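Local coordinates for conserved domain protein (Bacillus anthracis, PDB 3FBQ) that is of unknown function but folds into beta-rich domains, probably of the E-set type, and associates with copies of itself through sheets that run on between subunits, at residues A[31-36]-A[139-144]; A[38-43]-A[135-140]; A[42-47]-A[54-59]; A[74-79]-A[117-122]. All blocks are in the same frame, centred on the assembly; numbering follows the deposited sequence.

The four contacts show how a beta sandwich is built, with pairing inside each sheet and packing between the two. Contact 3 joins neighbouring strands 40-49 and 53-62 of the five-stranded sheet; contact 4 joins strands 71-78 and 114-126 of the three-stranded one. Contacts 1 and 2 bridge the sheets, both ending on strand 131-144. Along the chain, contacts 3 and 4 follow in series, each nested inside the loop closed by contact 1. The centres of the four contacts lie about 8 Å (contacts 1 and 3) to about 12 Å apart. One continuous core results, and contacts 1, 2 and 4 also reach neighbouring subunits, so the sandwich takes part in the assembly as well.

Contact 1 of 4, residues A[31-36]-A[139-144]; sequences LNMTRE and FALTVK
Met33 meets both Phe139 and Leu141 across the gap between two sheets, whose strands run roughly antiparallel (155°) with axes 9.5 Å apart. Its CG lies 3.6 Å from Phe139 CD1, and further along the side chain SD reaches Leu141 CD2 at 3.7 Å. The backbone takes part too: Met33 O lies at the edge of the Phe139 ring, near its plane. Thr34 turns its side chain away but supplies a carbonyl, to which Arg35 NH1 donates a nearly straight hydrogen bond of 3.2 Å (168°) from above the carbonyl plane. Arg35 then covers the ring. Its CB is 3.7 Å from Phe139 CZ, and bends at chi2 and chi3 fold the guanidinium back into an offset stack, Phe139 CD1 over the middle of the guanidinium and the two planes only 16° apart. NE is hydrogen-bonded to Asn138 O, while NH2 donates to a water 2.9 Å away that also accepts from Ala140 N. Residues Thr34 to Glu36 pair antiparallel with a strand of the second subunit, extending the sheet. With all three nitrogens hydrogen-bonded, the guanidinium is held flat against the ring, so a charged group can cover an aromatic ring while each of its nitrogens keeps a polar partner.

Contact 2 of 4, residues A[38-43]-A[135-140]; sequences NGVKVT and GHWNFA
Val40 and Val42 on strand 40-43 face Trp137 and Phe139 on strand 135-140, the two strands running almost parallel (16°) with axes 8.6 Å apart. Trp137 makes the largest contribution. Its CG is anti to the carbonyl carbon, and the indole reaches across the gap until NE1 donates a hydrogen bond to Val40 O, 2.8 Å long and bent at 141°, with the oxygen somewhat out of the ring plane. Ser37 O takes a second, weak bond from the same NE1. Beside the bond, Val40 CB packs 3.8 Å from Trp137 CZ2. This is face-to-face packing in a beta sandwich, with the strands belonging to opposing sheets; the indole N-H supplies a direct polar tie between them within a largely apolar interior. Val42 divides its two methyls between the aromatics. CG2 makes a CH-pi contact over the five-membered ring of Trp137, 4.3 Å from its centroid, and CG1 lies 4.0 Å from Phe139 CZ. The same CZ has Val42 O at the ring edge, in plane, at 3.3 Å. At the Asn38 end of the pair, Asn38 CB comes within 4.2 Å of Trp137 CZ2, while Gly135 and His136 pair antiparallel with a strand of the second subunit.

Contact 3 of 4, residues A[42-47]-A[54-59]; sequences VTINDV and LSITYS
Ile44, Val47 and Ile56 form the apolar centre of this hairpin, pointing to the face of the sheet that looks into the sandwich, and the end of the Leu54 side chain joins them. Ile44 and Ile56 lie next to each other on this face, though the detail of their meeting is doubtful. Val47 CG2 touches two residues of the other strand, Leu54 CD1 at 4.1 Å and Ile56 CG1 at 4.3 Å; with CG2 anti to the backbone N, that methyl is the branch turned to the other strand. Next along, Ile44 CG1 packs 4.3 Å from Tyr58 CB, beyond which the tyrosine ring leads away from the partner strand.

Outside this centre the backbones bond. Thr43 and Ser59 form an antiparallel hydrogen-bonded pair: Thr43 N donates to Ser59 O (3.1 Å), and Ser59 N returns a bond to Thr43 O (2.9 Å). The register then slips by one residue, because Asn45 and Asp46 together stand opposite Thr57. This is a beta bulge, and Thr57 bonds both of its residues: its O accepts from Asn45 N, and its N donates to Asp46 O in the carbonyl plane (3.1 Å). Beside it, Asp46 CB lies 3.9 Å from Thr57 CB.

At the polar edge, the Asp46 carboxylate forms a salt bridge with Lys25, outside the strand pair, and Val47 O accepts a hydrogen bond from Ser28 OG. Helix 9-12 covers the bulge, Phe10 resting on Asp46 and Thr57. On the inward face, Phe117 of strand 114-126 packs against Leu54 and Ile56, while Trp119 of the same strand meets Ile44 and the Tyr58 ring.

Contact 4 of 4, residues A[74-79]-A[117-122]; sequences GGLDIM and FRWNIE
Leu76 is wedged against Phe117 and Trp119 on the buried face of an antiparallel strand pair (165°). Its CG is anti to the backbone N (chi1 -176°), which carries CD1 across to the partner strand; there it touches Phe117 CD1 obliquely and lies 3.7 Å from Trp119 CB. Ile78 adds a looser apolar contact through CG1, 4.4 Å from Phe117 CB. The Trp119 indole has Ile121 CD1 over one face and Gly75 O at its edge, 3.5 Å from Trp119 CD1. This side faces the five-stranded sheet: Leu54 and Val102 pack on Leu76, and the Tyr58 ring meets Trp119.

Between the two faces run four backbone hydrogen bonds. Gly75 N and O bond Asn120 O and N, both at 3.1 Å. Two residues on, Asp77 N donates to Arg118 O (2.9 Å) and Arg118 N to Asp77 O (2.8 Å). Gly74, at the corner of the chain, adds a CA-H...O contact from its CA to Asn120 O.

The other face is more polar and less enclosed. Asp77, Arg118 and Asn120 project from it, and Arg118 is exposed. Here Met79, bent at chi2 and chi3, crosses the arginine at about a right angle, its CE meeting Arg118 CG, well short of the charged end. Asp77 OD1 takes a weak hydrogen bond from His136 of the third subunit. The alternation thus gives the strand pair two chemistries: apolar and aromatic groups toward the sandwich core, and polar groups on the reverse, where one of them reaches a neighbouring subunit.

Contact 1 of 4, residues A[31-36]-A[139-144]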
loop_
_atom_site.group_PDB
_atom_site.type_symbol
_atom_site.label_atom_id
_atom_site.label_comp_id
_atom_site.label_asym_id
_atom_site.label_seq_id
_atom_site.Cartn_x
_atom_site.Cartn_y
_atom_site.Cartn_z
ATOM N N LEU A 31 7.165 -22.080 11.384
ATOM C CA LEU A 31 8.088 -21.174 12.019
ATOM C C LEU A 31 7.634 -20.269 13.150
ATOM O O LEU A 31 8.416 -19.938 14.017
ATOM C CB LEU A 31 9.051 -20.527 11.039
ATOM C CG LEU A 31 8.759 -19.828 9.727
ATOM C CD1 LEU A 31 8.616 -18.363 10.010
ATOM C CD2 LEU A 31 10.004 -20.049 8.950
ATOM N N ASN A 32 6.375 -19.911 13.208
ATOM C CA ASN A 32 5.941 -19.157 14.354
ATOM C C ASN A 32 6.929 -18.015 14.674
ATOM O O ASN A 32 7.159 -17.656 15.793
ATOM C CB ASN A 32 5.656 -20.076 15.544
ATOM C CG ASN A 32 4.697 -21.180 15.202
ATOM O OD1 ASN A 32 3.676 -20.969 14.529
ATOM N ND2 ASN A 32 5.031 -22.396 15.619
ATOM N N MET A 33 7.511 -17.428 13.652
ATOM C CA MET A 33 8.322 -16.221 13.839
ATOM C C MET A 33 7.437 -14.933 13.942
ATOM O O MET A 33 6.508 -14.740 13.143
ATOM C CB MET A 33 9.419 -16.216 12.787
ATOM C CG MET A 33 9.621 -14.972 12.026
ATOM S SD MET A 33 11.000 -15.312 10.863
ATOM C CE MET A 33 12.404 -14.588 11.783
ATOM N N THR A 34 7.684 -14.120 14.968
ATOM C CA THR A 34 6.800 -12.997 15.324
ATOM C C THR A 34 7.412 -11.607 15.139
ATOM O O THR A 34 8.591 -11.432 15.349
ATOM C CB THR A 34 6.348 -13.079 16.804
ATOM O OG1 THR A 34 5.970 -14.427 17.091
ATOM C CG2 THR A 34 5.153 -12.242 17.035
ATOM N N ARG A 35 6.569 -10.655 14.747
ATOM C CA ARG A 35 6.848 -9.234 14.707
ATOM C C ARG A 35 5.787 -8.448 15.462
ATOM O O ARG A 35 4.602 -8.699 15.297
ATOM C CB ARG A 35 6.886 -8.741 13.260
ATOM C CG ARG A 35 8.306 -8.466 12.739
ATOM C CD ARG A 35 9.242 -9.555 13.189
ATOM N NE ARG A 35 10.163 -9.959 12.145
ATOM C CZ ARG A 35 10.918 -11.050 12.178
ATOM N NH1 ARG A 35 10.871 -11.908 13.202
ATOM N NH2 ARG A 35 11.727 -11.268 11.160
ATOM N N GLU A 36 6.201 -7.504 16.309
ATOM C CA GLU A 36 5.221 -6.695 17.042
ATOM C C GLU A 36 5.421 -5.183 17.164
ATOM O O GLU A 36 6.354 -4.757 17.813
ATOM C CB GLU A 36 5.040 -7.250 18.440
ATOM C CG GLU A 36 3.657 -6.912 18.895
ATOM C CD GLU A 36 3.391 -7.282 20.285
ATOM O OE1 GLU A 36 2.777 -6.434 20.968
ATOM O OE2 GLU A 36 3.784 -8.401 20.695
ATOM N N PHE A 139 8.982 -9.471 7.453
ATOM C CA PHE A 139 9.744 -10.700 7.514
ATOM C C PHE A 139 10.453 -10.817 6.197
ATOM O O PHE A 139 9.855 -10.625 5.130
ATOM C CB PHE A 139 8.868 -11.941 7.760
ATOM C CG PHE A 139 7.831 -11.782 8.868
ATOM C CD1 PHE A 139 7.930 -12.510 10.028
ATOM C CD2 PHE A 139 6.742 -10.915 8.726
ATOM C CE1 PHE A 139 6.960 -12.370 11.061
ATOM C CE2 PHE A 139 5.795 -10.745 9.744
ATOM C CZ PHE A 139 5.883 -11.481 10.907
ATOM N N ALA A 140 11.753 -11.127 6.287
ATOM C CA ALA A 140 12.626 -11.388 5.131
ATOM C C ALA A 140 13.186 -12.800 5.279
ATOM O O ALA A 140 14.009 -13.041 6.139
ATOM C CB ALA A 140 13.764 -10.394 5.125
ATOM N N LEU A 141 12.790 -13.745 4.452
ATOM C CA LEU A 141 13.346 -15.082 4.652
ATOM C C LEU A 141 13.362 -15.930 3.371
ATOM O O LEU A 141 12.657 -15.639 2.417
ATOM C CB LEU A 141 12.647 -15.762 5.858
ATOM C CG LEU A 141 11.126 -15.634 5.881
ATOM C CD1 LEU A 141 10.634 -16.965 5.558
ATOM C CD2 LEU A 141 10.568 -15.248 7.236
ATOM N N THR A 142 14.186 -16.955 3.275
ATOM C CA THR A 142 14.110 -17.718 2.017
ATOM C C THR A 142 13.659 -19.170 2.352
ATOM O O THR A 142 14.075 -19.728 3.368
ATOM C CB THR A 142 15.433 -17.664 1.288
ATOM O OG1 THR A 142 16.309 -18.582 1.892
ATOM C CG2 THR A 142 16.127 -16.297 1.498
ATOM N N VAL A 143 12.803 -19.770 1.524
ATOM C CA VAL A 143 12.363 -21.151 1.770
ATOM C C VAL A 143 12.834 -22.147 0.677
ATOM O O VAL A 143 12.756 -21.841 -0.496
ATOM C CB VAL A 143 10.811 -21.240 1.909
ATOM C CG1 VAL A 143 10.164 -20.963 0.582
ATOM C CG2 VAL A 143 10.381 -22.596 2.394
ATOM N N LYS A 144 13.314 -23.312 1.101
ATOM C CA LYS A 144 13.522 -24.432 0.193
ATOM C C LYS A 144 12.195 -25.034 -0.256
ATOM O O LYS A 144 11.327 -25.333 0.565
ATOM C CB LYS A 144 14.388 -25.505 0.857
ATOM C CG LYS A 144 15.036 -26.472 -0.121
ATOM C CD LYS A 144 16.090 -27.326 0.563
ATOM C CE LYS A 144 16.263 -28.661 -0.142
ATOM N NZ LYS A 144 17.372 -28.625 -1.136
HETATM O O HOH W 1 12.960 -10.027 8.910
#

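Contact 2 of 4, residues A[38-43]-A[135-140]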
loop_
_atom_site.group_PDB
_atom_site.type_symbol
_atom_site.label_atom_id
_atom_site.label_comp_id
_atom_site.label_asym_id
_atom_site.label_seq_id
_atom_site.Cartn_x
_atom_site.Cartn_y
_atom_site.Cartn_z
ATOM N N ASN A 38 2.918 -1.392 17.735
ATOM C CA ASN A 38 1.645 -0.709 17.820
ATOM C C ASN A 38 0.455 -1.448 18.278
ATOM O O ASN A 38 -0.634 -1.204 17.752
ATOM C CB ASN A 38 1.231 -0.221 16.474
ATOM C CG ASN A 38 1.638 1.156 16.239
ATOM O OD1 ASN A 38 2.690 1.368 15.616
ATOM N ND2 ASN A 38 0.857 2.134 16.755
ATOM N N GLY A 39 0.624 -2.324 19.240
ATOM C CA GLY A 39 -0.467 -3.142 19.685
ATOM C C GLY A 39 -0.791 -4.329 18.801
ATOM O O GLY A 39 -1.720 -5.085 19.125
ATOM N N VAL A 40 -0.042 -4.514 17.703
ATOM C CA VAL A 40 -0.304 -5.594 16.772
ATOM C C VAL A 40 0.874 -6.626 16.606
ATOM O O VAL A 40 1.958 -6.322 16.090
ATOM C CB VAL A 40 -0.755 -4.976 15.369
ATOM C CG1 VAL A 40 -1.233 -6.047 14.357
ATOM C CG2 VAL A 40 -1.826 -3.915 15.576
ATOM N N LYS A 41 0.602 -7.864 16.997
ATOM C CA LYS A 41 1.532 -8.960 16.881
ATOM C C LYS A 41 1.174 -9.715 15.637
ATOM O O LYS A 41 0.067 -10.258 15.575
ATOM C CB LYS A 41 1.339 -9.850 18.124
ATOM C CG LYS A 41 2.487 -10.818 18.412
ATOM C CD LYS A 41 2.380 -11.556 19.745
ATOM C CE LYS A 41 3.401 -12.702 19.730
ATOM N NZ LYS A 41 3.247 -13.813 20.750
ATOM N N VAL A 42 2.047 -9.722 14.622
ATOM C CA VAL A 42 1.890 -10.604 13.437
ATOM C C VAL A 42 2.874 -11.796 13.516
ATOM O O VAL A 42 4.055 -11.564 13.700
ATOM C CB VAL A 42 2.139 -9.890 12.107
ATOM C CG1 VAL A 42 1.960 -10.888 10.886
ATOM C CG2 VAL A 42 1.217 -8.628 11.954
ATOM N N THR A 43 2.351 -13.042 13.417
ATOM C CA THR A 43 3.094 -14.277 13.361
ATOM C C THR A 43 2.936 -14.918 12.019
ATOM O O THR A 43 1.848 -14.932 11.450
ATOM C CB THR A 43 2.545 -15.236 14.358
ATOM O OG1 THR A 43 2.650 -14.571 15.601
ATOM C CG2 THR A 43 3.400 -16.578 14.458
ATOM N N GLY A 135 2.257 1.245 10.746
ATOM C CA GLY A 135 3.537 0.810 11.269
ATOM C C GLY A 135 4.237 -0.044 10.247
ATOM O O GLY A 135 3.891 -0.055 9.062
ATOM N N HIS A 136 5.212 -0.794 10.725
ATOM C CA HIS A 136 5.968 -1.733 9.917
ATOM C C HIS A 136 6.019 -3.112 10.593
ATOM O O HIS A 136 6.398 -3.224 11.763
ATOM C CB HIS A 136 7.398 -1.230 9.814
ATOM C CG HIS A 136 7.649 -0.383 8.623
ATOM N ND1 HIS A 136 8.384 0.790 8.681
ATOM C CD2 HIS A 136 7.253 -0.518 7.337
ATOM C CE1 HIS A 136 8.470 1.314 7.476
ATOM N NE2 HIS A 136 7.786 0.544 6.640
ATOM N N TRP A 137 5.737 -4.165 9.863
ATOM C CA TRP A 137 5.949 -5.485 10.382
ATOM C C TRP A 137 6.534 -6.190 9.206
ATOM O O TRP A 137 5.904 -6.230 8.177
ATOM C CB TRP A 137 4.622 -6.115 10.732
ATOM C CG TRP A 137 3.790 -5.420 11.826
ATOM C CD1 TRP A 137 3.663 -5.820 13.103
ATOM C CD2 TRP A 137 2.960 -4.222 11.696
ATOM N NE1 TRP A 137 2.830 -4.954 13.806
ATOM C CE2 TRP A 137 2.381 -3.977 12.963
ATOM C CE3 TRP A 137 2.690 -3.325 10.644
ATOM C CZ2 TRP A 137 1.529 -2.887 13.201
ATOM C CZ3 TRP A 137 1.857 -2.258 10.872
ATOM C CH2 TRP A 137 1.278 -2.035 12.135
ATOM N N ASN A 138 7.754 -6.697 9.311
ATOM C CA ASN A 138 8.494 -7.203 8.161
ATOM C C ASN A 138 9.055 -8.570 8.432
ATOM O O ASN A 138 9.556 -8.817 9.528
ATOM C CB ASN A 138 9.644 -6.265 7.832
ATOM C CG ASN A 138 9.170 -4.847 7.581
ATOM O OD1 ASN A 138 9.903 -3.906 7.835
ATOM N ND2 ASN A 138 7.903 -4.676 7.153
ATOM N N PHE A 139 8.982 -9.471 7.453
ATOM C CA PHE A 139 9.744 -10.700 7.514
ATOM C C PHE A 139 10.453 -10.817 6.197
ATOM O O PHE A 139 9.855 -10.625 5.130
ATOM C CB PHE A 139 8.868 -11.941 7.760
ATOM C CG PHE A 139 7.831 -11.782 8.868
ATOM C CD1 PHE A 139 7.930 -12.510 10.028
ATOM C CD2 PHE A 139 6.742 -10.915 8.726
ATOM C CE1 PHE A 139 6.960 -12.370 11.061
ATOM C CE2 PHE A 139 5.795 -10.745 9.744
ATOM C CZ PHE A 139 5.883 -11.481 10.907
ATOM N N ALA A 140 11.753 -11.127 6.287
ATOM C CA ALA A 140 12.626 -11.388 5.131
ATOM C C ALA A 140 13.186 -12.800 5.279
ATOM O O ALA A 140 14.009 -13.041 6.139
ATOM C CB ALA A 140 13.764 -10.394 5.125
#

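Contact 3 of 4, residues A[42-47]-A[54-59]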
loop_
_atom_site.group_PDB
_atom_site.type_symbol
_atom_site.label_atom_id
_atom_site.label_comp_id
_atom_site.label_asym_id
_atom_site.label_seq_id
_atom_site.Cartn_x
_atom_site.Cartn_y
_atom_site.Cartn_z
ATOM N N VAL A 42 2.047 -9.722 14.622
ATOM C CA VAL A 42 1.890 -10.604 13.437
ATOM C C VAL A 42 2.874 -11.796 13.516
ATOM O O VAL A 42 4.055 -11.564 13.700
ATOM C CB VAL A 42 2.139 -9.890 12.107
ATOM C CG1 VAL A 42 1.960 -10.888 10.886
ATOM C CG2 VAL A 42 1.217 -8.628 11.954
ATOM N N THR A 43 2.351 -13.042 13.417
ATOM C CA THR A 43 3.094 -14.277 13.361
ATOM C C THR A 43 2.936 -14.918 12.019
ATOM O O THR A 43 1.848 -14.932 11.450
ATOM C CB THR A 43 2.545 -15.236 14.358
ATOM O OG1 THR A 43 2.650 -14.571 15.601
ATOM C CG2 THR A 43 3.400 -16.578 14.458
ATOM N N ILE A 44 4.032 -15.459 11.498
ATOM C CA ILE A 44 4.007 -16.160 10.219
ATOM C C ILE A 44 4.239 -17.655 10.406
ATOM O O ILE A 44 5.377 -18.106 10.538
ATOM C CB ILE A 44 5.066 -15.602 9.249
ATOM C CG1 ILE A 44 4.400 -14.769 8.153
ATOM C CG2 ILE A 44 5.881 -16.735 8.644
ATOM C CD1 ILE A 44 5.039 -14.928 6.792
ATOM N N ASN A 45 3.153 -18.421 10.416
ATOM C CA ASN A 45 3.157 -19.749 11.018
ATOM C C ASN A 45 3.769 -20.797 10.094
ATOM O O ASN A 45 4.978 -21.029 10.118
ATOM C CB ASN A 45 1.739 -20.162 11.414
ATOM C CG ASN A 45 1.219 -19.388 12.609
ATOM O OD1 ASN A 45 1.675 -19.582 13.735
ATOM N ND2 ASN A 45 0.258 -18.503 12.369
ATOM N N ASP A 46 2.928 -21.427 9.281
ATOM C CA ASP A 46 3.376 -22.482 8.380
ATOM C C ASP A 46 3.916 -21.901 7.077
ATOM O O ASP A 46 3.393 -20.911 6.564
ATOM C CB ASP A 46 2.237 -23.459 8.088
ATOM C CG ASP A 46 1.906 -24.341 9.276
ATOM O OD1 ASP A 46 0.987 -25.179 9.158
ATOM O OD2 ASP A 46 2.567 -24.198 10.326
ATOM N N VAL A 47 4.964 -22.523 6.547
ATOM C CA VAL A 47 5.567 -22.077 5.297
ATOM C C VAL A 47 5.817 -23.250 4.355
ATOM O O VAL A 47 6.189 -24.339 4.790
ATOM C CB VAL A 47 6.897 -21.338 5.544
ATOM C CG1 VAL A 47 7.935 -22.291 6.116
ATOM C CG2 VAL A 47 7.398 -20.703 4.256
ATOM N N LEU A 54 4.225 -20.070 -3.371
ATOM C CA LEU A 54 4.666 -20.024 -1.991
ATOM C C LEU A 54 3.450 -19.680 -1.165
ATOM O O LEU A 54 2.724 -18.738 -1.490
ATOM C CB LEU A 54 5.711 -18.967 -1.844
ATOM C CG LEU A 54 5.965 -18.489 -0.422
ATOM C CD1 LEU A 54 6.885 -19.425 0.411
ATOM C CD2 LEU A 54 6.529 -17.036 -0.495
ATOM N N SER A 55 3.164 -20.488 -0.155
ATOM C CA SER A 55 1.966 -20.265 0.598
ATOM C C SER A 55 2.413 -20.160 2.004
ATOM O O SER A 55 3.332 -20.862 2.470
ATOM C CB SER A 55 0.892 -21.337 0.422
ATOM O OG SER A 55 1.016 -22.017 -0.831
ATOM N N ILE A 56 1.779 -19.218 2.670
ATOM C CA ILE A 56 2.157 -18.803 3.981
ATOM C C ILE A 56 0.914 -18.639 4.842
ATOM O O ILE A 56 -0.163 -18.216 4.364
ATOM C CB ILE A 56 2.890 -17.495 3.805
ATOM C CG1 ILE A 56 4.318 -17.741 4.122
ATOM C CG2 ILE A 56 2.179 -16.202 4.443
ATOM C CD1 ILE A 56 5.034 -16.480 4.008
ATOM N N THR A 57 1.095 -18.939 6.118
ATOM C CA THR A 57 0.026 -18.991 7.065
ATOM C C THR A 57 0.395 -18.031 8.187
ATOM O O THR A 57 1.585 -17.912 8.556
ATOM C CB THR A 57 -0.102 -20.458 7.448
ATOM O OG1 THR A 57 -1.209 -21.026 6.707
ATOM C CG2 THR A 57 -0.316 -20.643 8.855
ATOM N N TYR A 58 -0.571 -17.283 8.701
ATOM C CA TYR A 58 -0.206 -16.319 9.708
ATOM C C TYR A 58 -1.299 -16.080 10.690
ATOM O O TYR A 58 -2.459 -16.404 10.432
ATOM C CB TYR A 58 0.184 -14.984 9.061
ATOM C CG TYR A 58 -0.987 -14.322 8.380
ATOM C CD1 TYR A 58 -1.250 -14.538 7.002
ATOM C CD2 TYR A 58 -1.865 -13.518 9.108
ATOM C CE1 TYR A 58 -2.299 -13.986 6.402
ATOM C CE2 TYR A 58 -2.966 -12.942 8.502
ATOM C CZ TYR A 58 -3.164 -13.162 7.145
ATOM O OH TYR A 58 -4.259 -12.579 6.563
ATOM N N SER A 59 -0.928 -15.470 11.812
ATOM C CA SER A 59 -1.885 -14.926 12.769
ATOM C C SER A 59 -1.716 -13.455 12.926
ATOM O O SER A 59 -0.674 -12.896 12.665
ATOM C CB SER A 59 -1.718 -15.567 14.126
ATOM O OG SER A 59 -1.281 -16.873 13.863
#

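Contact 4 of 4, residues A[74-79]-A[117-122]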
loop_
_atom_site.group_PDB
_atom_site.type_symbol
_atom_site.label_atom_id
_atom_site.label_comp_id
_atom_site.label_asym_id
_atom_site.label_seq_id
_atom_site.Cartn_x
_atom_site.Cartn_y
_atom_site.Cartn_z
ATOM N N GLY A 74 0.313 -3.820 2.381
ATOM C CA GLY A 74 1.680 -4.258 2.157
ATOM C C GLY A 74 1.683 -5.421 1.177
ATOM O O GLY A 74 0.831 -5.515 0.374
ATOM N N GLY A 75 2.641 -6.333 1.208
ATOM C CA GLY A 75 2.692 -7.335 0.167
ATOM C C GLY A 75 3.679 -8.414 0.431
ATOM O O GLY A 75 4.675 -8.206 1.081
ATOM N N LEU A 76 3.385 -9.594 -0.060
ATOM C CA LEU A 76 4.308 -10.664 0.005
ATOM C C LEU A 76 4.996 -10.546 -1.349
ATOM O O LEU A 76 4.313 -10.425 -2.362
ATOM C CB LEU A 76 3.560 -11.984 0.149
ATOM C CG LEU A 76 4.416 -13.230 0.323
ATOM C CD1 LEU A 76 5.325 -13.108 1.547
ATOM C CD2 LEU A 76 3.597 -14.583 0.356
ATOM N N ASP A 77 6.331 -10.556 -1.382
ATOM C CA ASP A 77 7.067 -10.362 -2.619
ATOM C C ASP A 77 8.169 -11.355 -2.771
ATOM O O ASP A 77 8.984 -11.558 -1.872
ATOM C CB ASP A 77 7.680 -8.990 -2.611
ATOM C CG ASP A 77 6.629 -7.892 -2.725
ATOM O OD1 ASP A 77 5.817 -7.954 -3.681
ATOM O OD2 ASP A 77 6.619 -6.970 -1.863
ATOM N N ILE A 78 8.200 -11.995 -3.918
ATOM C CA ILE A 78 9.277 -12.888 -4.232
ATOM C C ILE A 78 10.397 -12.123 -4.978
ATOM O O ILE A 78 10.174 -11.479 -6.001
ATOM C CB ILE A 78 8.720 -14.010 -5.087
ATOM C CG1 ILE A 78 7.739 -14.784 -4.257
ATOM C CG2 ILE A 78 9.831 -14.920 -5.644
ATOM C CD1 ILE A 78 6.951 -15.825 -5.016
ATOM N N MET A 79 11.600 -12.190 -4.449
ATOM C CA MET A 79 12.774 -11.706 -5.142
ATOM C C MET A 79 12.936 -12.462 -6.450
ATOM O O MET A 79 12.768 -13.712 -6.474
ATOM C CB MET A 79 13.953 -11.927 -4.231
ATOM C CG MET A 79 13.833 -11.168 -2.833
ATOM S SD MET A 79 13.021 -9.459 -2.792
ATOM C CE MET A 79 11.330 -9.857 -2.313
ATOM N N PHE A 117 11.737 -14.499 -0.095
ATOM C CA PHE A 117 10.616 -13.553 -0.184
ATOM C C PHE A 117 10.645 -12.510 0.920
ATOM O O PHE A 117 11.384 -12.711 1.882
ATOM C CB PHE A 117 9.312 -14.318 -0.201
ATOM C CG PHE A 117 9.087 -15.052 1.038
ATOM C CD1 PHE A 117 8.371 -14.474 2.064
ATOM C CD2 PHE A 117 9.683 -16.317 1.232
ATOM C CE1 PHE A 117 8.161 -15.155 3.258
ATOM C CE2 PHE A 117 9.486 -17.042 2.444
ATOM C CZ PHE A 117 8.701 -16.459 3.449
ATOM N N ARG A 118 9.882 -11.417 0.776
ATOM C CA ARG A 118 9.742 -10.476 1.900
ATOM C C ARG A 118 8.305 -10.209 2.077
ATOM O O ARG A 118 7.577 -9.861 1.114
ATOM C CB ARG A 118 10.509 -9.135 1.758
ATOM C CG ARG A 118 11.826 -9.276 0.971
ATOM C CD ARG A 118 13.116 -8.644 1.532
ATOM N NE ARG A 118 13.109 -7.178 1.506
ATOM C CZ ARG A 118 14.163 -6.363 1.716
ATOM N NH1 ARG A 118 15.395 -6.840 1.952
ATOM N NH2 ARG A 118 13.979 -5.037 1.684
ATOM N N TRP A 119 7.870 -10.367 3.312
ATOM C CA TRP A 119 6.517 -9.960 3.686
ATOM C C TRP A 119 6.570 -8.620 4.412
ATOM O O TRP A 119 7.028 -8.530 5.542
ATOM C CB TRP A 119 5.849 -11.048 4.541
ATOM C CG TRP A 119 4.386 -10.896 4.592
ATOM C CD1 TRP A 119 3.596 -10.307 3.645
ATOM C CD2 TRP A 119 3.513 -11.322 5.636
ATOM N NE1 TRP A 119 2.277 -10.344 4.031
ATOM C CE2 TRP A 119 2.192 -10.945 5.253
ATOM C CE3 TRP A 119 3.708 -11.986 6.865
ATOM C CZ2 TRP A 119 1.080 -11.221 6.039
ATOM C CZ3 TRP A 119 2.605 -12.290 7.639
ATOM C CH2 TRP A 119 1.300 -11.897 7.233
ATOM N N ASN A 120 6.135 -7.571 3.746
ATOM C CA ASN A 120 6.337 -6.215 4.280
ATOM C C ASN A 120 4.976 -5.573 4.553
ATOM O O ASN A 120 4.277 -5.185 3.589
ATOM C CB ASN A 120 7.178 -5.299 3.326
ATOM C CG ASN A 120 8.612 -5.825 3.069
ATOM O OD1 ASN A 120 9.292 -6.348 3.972
ATOM N ND2 ASN A 120 9.068 -5.691 1.830
ATOM N N ILE A 121 4.588 -5.473 5.839
ATOM C CA ILE A 121 3.262 -4.953 6.133
ATOM C C ILE A 121 3.357 -3.545 6.542
ATOM O O ILE A 121 4.175 -3.215 7.381
ATOM C CB ILE A 121 2.561 -5.729 7.194
ATOM C CG1 ILE A 121 2.273 -7.109 6.626
ATOM C CG2 ILE A 121 1.202 -4.968 7.657
ATOM C CD1 ILE A 121 2.096 -8.150 7.725
ATOM N N GLU A 122 2.551 -2.693 5.940
ATOM C CA GLU A 122 2.689 -1.296 6.317
ATOM C C GLU A 122 1.483 -0.759 7.062
ATOM O O GLU A 122 1.432 0.399 7.362
ATOM C CB GLU A 122 2.983 -0.401 5.138
ATOM C CG GLU A 122 3.448 -1.101 3.891
ATOM C CD GLU A 122 3.229 -0.201 2.646
ATOM O OE1 GLU A 122 4.298 0.165 2.071
ATOM O OE2 GLU A 122 2.017 0.164 2.288
#